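Local coordinates for Alr4995 protein (Nostoc sp., PDB 6LRF) that acts as a bifunctional enzyme, the arginine dihydrolase and ornithine cyclodeaminase AgrE, and so probably takes part in cyanobacterial arginine breakdown, at residues I640-G643 with N644-A648; V583-E586 with C587-Q591; F683-L686 with L687-L691. One frame throughout, in Å; residues are numbered along the deposited sequence.

In chain order interaction 2 comes first, then interaction 1, then interaction 3; they run in series, neither nesting nor crossing. All belong to the Rossmann-like domain, and each closes just a turn: interactions 1 and 2 at a helix end and its exit, interaction 3 inside a helix. Interaction 2 finishes helix 583-589 before strand 594-597, an outermost strand of the parallel sheet. Interaction 1 ends helix 637-645, the crossover from strand 629-633 to strand 651-656. Interaction 3 falls inside helix 680-694, after strand 673-677 at the other border of the sheet. The contacts do not touch: nearest atoms of interactions 2 and 3 are about 8 Å apart, those of interactions 1 and 3 about 15 Å.

Interaction 1 (I640-G643 with N644-A648); sequences IGVG and NMTPA
In the beta-alpha-beta unit of strand 629-633, helix 637-645 and strand 651-656, the last turn of the helix is closed by Thr-646 reaching back to Val-642. This is near the C-terminal end of the Rossmann-like crossover helix, and two i to i+4 bonds, the second already bent, lead up to the exit. Asn-644 N gives a nearly straight bond to Ile-640 O at 2.8 Å (167° at the hydrogen), and the next runs from Met-645 N to Gly-641 O. Met-645 N also leans weakly on Val-642 O. The turn then tightens: Thr-646 N bonds to Gly-643 O at 3.1 Å, an i to i+3 step, with the donor well above the carbonyl plane.

Asn-644 lies alongside Ile-640, both pointing the same way, and its OD1 comes within 4.0 Å of Ile-640 CG2. In selenomethionine Met-645, CG sits beside the backbone N, which lays the chain over the Gly-641 carbonyl: CG is 3.3 Å and CE 3.7 Å from Gly-641 O. Beyond the segments Met-645 packs on helix 613-624 through Tyr-620 and Leu-624, while Asn-644 meets Met-404 of a second subunit. Arg-668 takes up the carbonyl of Thr-646.

Val-642 and Thr-646 stand side by side, Val-642 CG1 3.8 Å from Thr-646 OG1. With OG1 beside its own backbone N (chi1 -59°), the buried hydroxyl donates to Val-642 O at 2.7 Å, approaching from 41° out of the carbonyl plane.

Interaction 2 (V583-E586 with C587-Q591); sequences VMYE and CVRNQ
The C-terminal turn of helix 583-589 is gripped by two side-chain pairs, Glu-586 with Asn-590 and Tyr-585 with Arg-589. Asn-590, the first residue to leave helical backbone angles, folds back on the helix. Its CG lies beside its own backbone N, which turns the amide toward the carbonyl of Glu-586. ND2 donates to Glu-586 O at 2.9 Å, a nearly straight bond (164° at the hydrogen) that uses a carbonyl lone pair and lies close to the amide plane. The backbone N of Asn-590 reaches the same oxygen, also at 2.9 Å, so two donors from one residue hold Glu-586 O.

Glu-586 runs alongside Asn-590, and its OE1 takes a further, weak bond from ND2 at 3.1 Å, the carboxylate and amide planes being moderately inclined to each other. The other carboxylate oxygen, OE2, forms a salt bridge with Arg-513 of helix 505-513, which probably fixes the group's orientation. The exit beyond Asn-590 is a Schellman motif: Gln-591 is the C-prime residue with positive phi, and its N bonds to Val-588 O while Ile-592 N returns to Cys-587 O.

On another side of the helix Arg-589 bends about CB-CG (chi2 -69°) and sets its CG over one face of the Tyr-585 ring. CG is 3.8 Å from the ring centroid, a CH-pi contact offset toward the rim, nearest to CZ at 3.4 Å. The two side chains cross at a slant, ring and guanidinium planes 66° apart, and Arg-589 NE makes a weak bond to Tyr-585 OH at 3.3 Å. Val-574 of helix 570-575 packs against both residues.

Interaction 3 (F683-L686 with L687-L691); sequences FLSL and LTQQL
Thr-688 folds its hydroxyl back onto the preceding turn of helix 680-694, where the carbonyls of Leu-684 and Ser-685 both come within range. At chi1 39° OG1 stands between its backbone N and carbonyl carbon, and it is 2.8 Å from Leu-684 O and equally 2.8 Å from Ser-685 O, so its one proton has both carbonyls within range. Both carbonyls also accept backbone bonds, Leu-684 O from Thr-688 N and Ser-685 O from Gln-689 N. The latter is the straighter, 164° at the hydrogen, with the donor in the carbonyl plane.

Ser-685 and Gln-689 meet one turn apart. With OG of Ser-685 swung opposite the backbone N (chi1 -165°), the hydroxyl gives a weak bond to Gln-689 OE1 at 3.3 Å. Gln-689 has its CG beside the backbone N and is extended beyond it, which carries the amide back over the previous turn; CG passes 3.4 Å from Ser-685 O. The other end of the amide, NE2, comes 4.1 Å from Leu-686 CD2, the two side chains meeting at a slant.

Phe-683, Leu-684 and Leu-687 form a buried apolar cluster. Leu-687 CD2 lies 4.3 Å from Phe-683 CE2, obliquely to the ring, and 4.4 Å from Leu-684 CD2. Phe-683 carries on to Val-653 and Val-655 of strand 651-656 and to Val-474 of helix 467-486, while Leu-684 and Thr-688 rest on His-507 of helix 505-513. With Phe-683 set against the parallel sheet, these neighbours on two flanking helices and Gln-689 exposed, this is an amphipathic helix of the Rossmann-like domain, following its border strand 673-677.

Interaction 1 (I640-G643 with N644-A648)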
# COMPACT_ATOMS: atom_id res chain seq x y z
N ILE B 640 -20.46 -0.16 3.73
CA ILE B 640 -20.52 -0.85 5.02
C ILE B 640 -21.93 -0.76 5.58
O ILE B 640 -22.47 -1.75 6.08
CB ILE B 640 -19.52 -0.28 6.04
CG1 ILE B 640 -18.09 -0.55 5.58
CG2 ILE B 640 -19.73 -0.89 7.43
CD1 ILE B 640 -17.02 0.12 6.46
N GLY B 641 -22.51 0.43 5.49
CA GLY B 641 -23.87 0.67 5.96
C GLY B 641 -24.88 -0.20 5.23
O GLY B 641 -25.74 -0.84 5.85
N VAL B 642 -24.77 -0.22 3.91
CA VAL B 642 -25.55 -1.13 3.09
C VAL B 642 -25.30 -2.59 3.49
O VAL B 642 -26.23 -3.38 3.61
CB VAL B 642 -25.22 -0.94 1.60
CG1 VAL B 642 -25.72 -2.10 0.79
CG2 VAL B 642 -25.81 0.37 1.10
N GLY B 643 -24.05 -2.95 3.70
CA GLY B 643 -23.72 -4.30 4.10
C GLY B 643 -24.43 -4.70 5.39
O GLY B 643 -25.05 -5.77 5.44
N ASN B 644 -24.34 -3.84 6.41
CA ASN B 644 -25.03 -4.08 7.69
C ASN B 644 -26.51 -4.32 7.48
O ASN B 644 -27.13 -5.11 8.17
CB ASN B 644 -24.90 -2.89 8.67
CG ASN B 644 -23.47 -2.50 8.97
OD1 ASN B 644 -22.56 -3.32 8.90
ND2 ASN B 644 -23.27 -1.22 9.30
N MSE B 645 -27.08 -3.61 6.51
CA MSE B 645 -28.52 -3.68 6.32
C MSE B 645 -28.98 -4.86 5.48
O MSE B 645 -30.18 -5.07 5.36
CB MSE B 645 -29.03 -2.40 5.66
CG MSE B 645 -28.91 -1.16 6.51
SE MSE B 645 -29.50 0.35 5.43
CE MSE B 645 -28.38 1.75 6.20
N THR B 646 -28.05 -5.60 4.90
CA THR B 646 -28.41 -6.59 3.87
C THR B 646 -28.35 -8.05 4.34
O THR B 646 -27.32 -8.50 4.83
CB THR B 646 -27.47 -6.46 2.66
OG1 THR B 646 -27.57 -5.13 2.11
CG2 THR B 646 -27.83 -7.50 1.59
N PRO B 647 -29.45 -8.81 4.15
CA PRO B 647 -29.47 -10.22 4.55
C PRO B 647 -28.62 -11.11 3.65
O PRO B 647 -28.16 -10.65 2.61
CB PRO B 647 -30.94 -10.60 4.41
CG PRO B 647 -31.44 -9.73 3.33
CD PRO B 647 -30.73 -8.40 3.55
N ALA B 648 -28.44 -12.37 4.04
CA ALA B 648 -27.79 -13.35 3.17
C ALA B 648 -28.66 -13.63 1.93
O ALA B 648 -29.84 -13.27 1.89
CB ALA B 648 -27.51 -14.66 3.94

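Interaction 2 (V583-E586 with C587-Q591)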
# COMPACT_ATOMS: atom_id res chain seq x y z
N VAL B 583 -24.43 10.46 -14.48
CA VAL B 583 -25.10 9.51 -13.59
C VAL B 583 -26.43 10.05 -13.07
O VAL B 583 -27.47 9.42 -13.26
CB VAL B 583 -24.19 9.12 -12.40
CG1 VAL B 583 -24.94 8.20 -11.43
CG2 VAL B 583 -22.93 8.44 -12.92
N MSE B 584 -26.40 11.22 -12.44
CA MSE B 584 -27.62 11.75 -11.82
C MSE B 584 -28.66 12.05 -12.91
O MSE B 584 -29.86 11.82 -12.72
CB MSE B 584 -27.29 13.00 -10.98
CG MSE B 584 -26.15 12.80 -9.96
SE MSE B 584 -26.44 11.22 -8.84
CE MSE B 584 -28.10 11.88 -8.05
N TYR B 585 -28.20 12.51 -14.06
CA TYR B 585 -29.08 12.74 -15.22
C TYR B 585 -29.83 11.48 -15.63
O TYR B 585 -31.05 11.52 -15.80
CB TYR B 585 -28.27 13.24 -16.42
CG TYR B 585 -29.08 13.32 -17.71
CD1 TYR B 585 -29.91 14.41 -17.97
CD2 TYR B 585 -29.03 12.30 -18.65
CE1 TYR B 585 -30.65 14.49 -19.14
CE2 TYR B 585 -29.77 12.36 -19.83
CZ TYR B 585 -30.58 13.46 -20.06
OH TYR B 585 -31.31 13.52 -21.22
N GLU B 586 -29.11 10.38 -15.82
CA GLU B 586 -29.75 9.13 -16.21
C GLU B 586 -30.74 8.64 -15.16
O GLU B 586 -31.77 8.05 -15.50
CB GLU B 586 -28.72 8.04 -16.50
CG GLU B 586 -27.81 8.30 -17.71
CD GLU B 586 -28.56 8.53 -19.04
OE1 GLU B 586 -29.78 8.23 -19.13
OE2 GLU B 586 -27.92 9.02 -20.00
N CYS B 587 -30.44 8.87 -13.87
CA CYS B 587 -31.38 8.46 -12.82
C CYS B 587 -32.69 9.23 -12.96
O CYS B 587 -33.77 8.66 -12.86
CB CYS B 587 -30.80 8.68 -11.41
SG CYS B 587 -29.54 7.47 -10.97
N VAL B 588 -32.59 10.54 -13.20
CA VAL B 588 -33.79 11.34 -13.35
C VAL B 588 -34.56 10.94 -14.62
O VAL B 588 -35.76 10.70 -14.58
CB VAL B 588 -33.47 12.85 -13.35
CG1 VAL B 588 -34.70 13.67 -13.73
CG2 VAL B 588 -32.94 13.29 -11.97
N ARG B 589 -33.85 10.81 -15.74
CA ARG B 589 -34.52 10.53 -17.02
C ARG B 589 -35.16 9.15 -17.08
O ARG B 589 -36.18 8.95 -17.74
CB ARG B 589 -33.54 10.69 -18.18
CG ARG B 589 -33.38 12.14 -18.68
CD ARG B 589 -34.64 12.67 -19.40
NE ARG B 589 -34.38 13.95 -20.06
CZ ARG B 589 -34.85 15.13 -19.66
NH1 ARG B 589 -35.64 15.21 -18.58
NH2 ARG B 589 -34.55 16.24 -20.33
N ASN B 590 -34.57 8.19 -16.38
CA ASN B 590 -35.12 6.84 -16.39
C ASN B 590 -35.89 6.50 -15.12
O ASN B 590 -36.31 5.36 -14.93
CB ASN B 590 -34.00 5.83 -16.64
CG ASN B 590 -33.35 6.01 -18.01
OD1 ASN B 590 -33.82 5.46 -19.00
ND2 ASN B 590 -32.28 6.78 -18.06
N GLN B 591 -36.08 7.50 -14.27
CA GLN B 591 -36.83 7.35 -13.03
C GLN B 591 -36.28 6.22 -12.14
O GLN B 591 -37.03 5.40 -11.64
CB GLN B 591 -38.30 7.13 -13.34
CG GLN B 591 -38.86 8.19 -14.28
CD GLN B 591 -39.96 7.65 -15.14
OE1 GLN B 591 -41.07 7.39 -14.66
NE2 GLN B 591 -39.67 7.44 -16.43

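Interaction 3 (F683-L686 with L687-L691)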
# COMPACT_ATOMS: atom_id res chain seq x y z
N PHE B 683 -12.71 -1.33 -13.82
CA PHE B 683 -13.72 -2.35 -13.57
C PHE B 683 -14.97 -2.10 -14.39
O PHE B 683 -15.48 -3.01 -15.05
CB PHE B 683 -14.07 -2.41 -12.07
CG PHE B 683 -15.12 -3.44 -11.73
CD1 PHE B 683 -14.76 -4.73 -11.39
CD2 PHE B 683 -16.48 -3.12 -11.76
CE1 PHE B 683 -15.72 -5.68 -11.09
CE2 PHE B 683 -17.44 -4.07 -11.46
CZ PHE B 683 -17.06 -5.35 -11.12
N LEU B 684 -15.47 -0.87 -14.35
CA LEU B 684 -16.69 -0.50 -15.08
C LEU B 684 -16.49 -0.56 -16.59
O LEU B 684 -17.42 -0.87 -17.34
CB LEU B 684 -17.15 0.90 -14.66
CG LEU B 684 -17.76 0.98 -13.26
CD1 LEU B 684 -17.81 2.41 -12.74
CD2 LEU B 684 -19.16 0.36 -13.25
N SER B 685 -15.29 -0.25 -17.05
CA SER B 685 -15.02 -0.28 -18.47
C SER B 685 -15.19 -1.71 -19.02
O SER B 685 -15.95 -1.96 -19.96
CB SER B 685 -13.63 0.27 -18.77
OG SER B 685 -13.51 0.55 -20.16
N LEU B 686 -14.48 -2.64 -18.39
CA LEU B 686 -14.56 -4.06 -18.72
C LEU B 686 -15.97 -4.62 -18.60
O LEU B 686 -16.41 -5.41 -19.43
CB LEU B 686 -13.65 -4.85 -17.79
CG LEU B 686 -12.16 -4.53 -17.88
CD1 LEU B 686 -11.43 -5.15 -16.71
CD2 LEU B 686 -11.64 -5.05 -19.21
N LEU B 687 -16.66 -4.23 -17.53
CA LEU B 687 -18.01 -4.70 -17.29
C LEU B 687 -18.93 -4.33 -18.46
O LEU B 687 -19.72 -5.16 -18.92
CB LEU B 687 -18.57 -4.13 -15.99
CG LEU B 687 -20.01 -4.51 -15.65
CD1 LEU B 687 -20.10 -6.01 -15.33
CD2 LEU B 687 -20.52 -3.67 -14.50
N THR B 688 -18.82 -3.10 -18.94
CA THR B 688 -19.67 -2.68 -20.06
C THR B 688 -19.23 -3.35 -21.38
O THR B 688 -20.07 -3.72 -22.20
CB THR B 688 -19.68 -1.14 -20.23
OG1 THR B 688 -18.37 -0.62 -20.00
CG2 THR B 688 -20.67 -0.50 -19.24
N GLN B 689 -17.93 -3.53 -21.56
CA GLN B 689 -17.42 -4.28 -22.70
C GLN B 689 -17.93 -5.70 -22.63
O GLN B 689 -18.40 -6.25 -23.62
CB GLN B 689 -15.90 -4.27 -22.74
CG GLN B 689 -15.29 -2.95 -23.17
CD GLN B 689 -13.82 -2.87 -22.82
OE1 GLN B 689 -13.29 -1.80 -22.52
NE2 GLN B 689 -13.15 -4.02 -22.83
N GLN B 690 -17.86 -6.29 -21.44
CA GLN B 690 -18.27 -7.68 -21.27
C GLN B 690 -19.77 -7.87 -21.44
O GLN B 690 -20.22 -8.94 -21.86
CB GLN B 690 -17.81 -8.18 -19.91
CG GLN B 690 -17.85 -9.68 -19.78
CD GLN B 690 -16.79 -10.36 -20.62
OE1 GLN B 690 -15.96 -9.71 -21.25
NE2 GLN B 690 -16.83 -11.69 -20.64
N LEU B 691 -20.55 -6.85 -21.11
CA LEU B 691 -22.00 -6.92 -21.25
C LEU B 691 -22.43 -6.82 -22.70
O LEU B 691 -23.52 -7.25 -23.08
CB LEU B 691 -22.69 -5.82 -20.46
CG LEU B 691 -22.83 -6.07 -18.96
CD1 LEU B 691 -23.06 -4.75 -18.26
CD2 LEU B 691 -23.98 -7.01 -18.70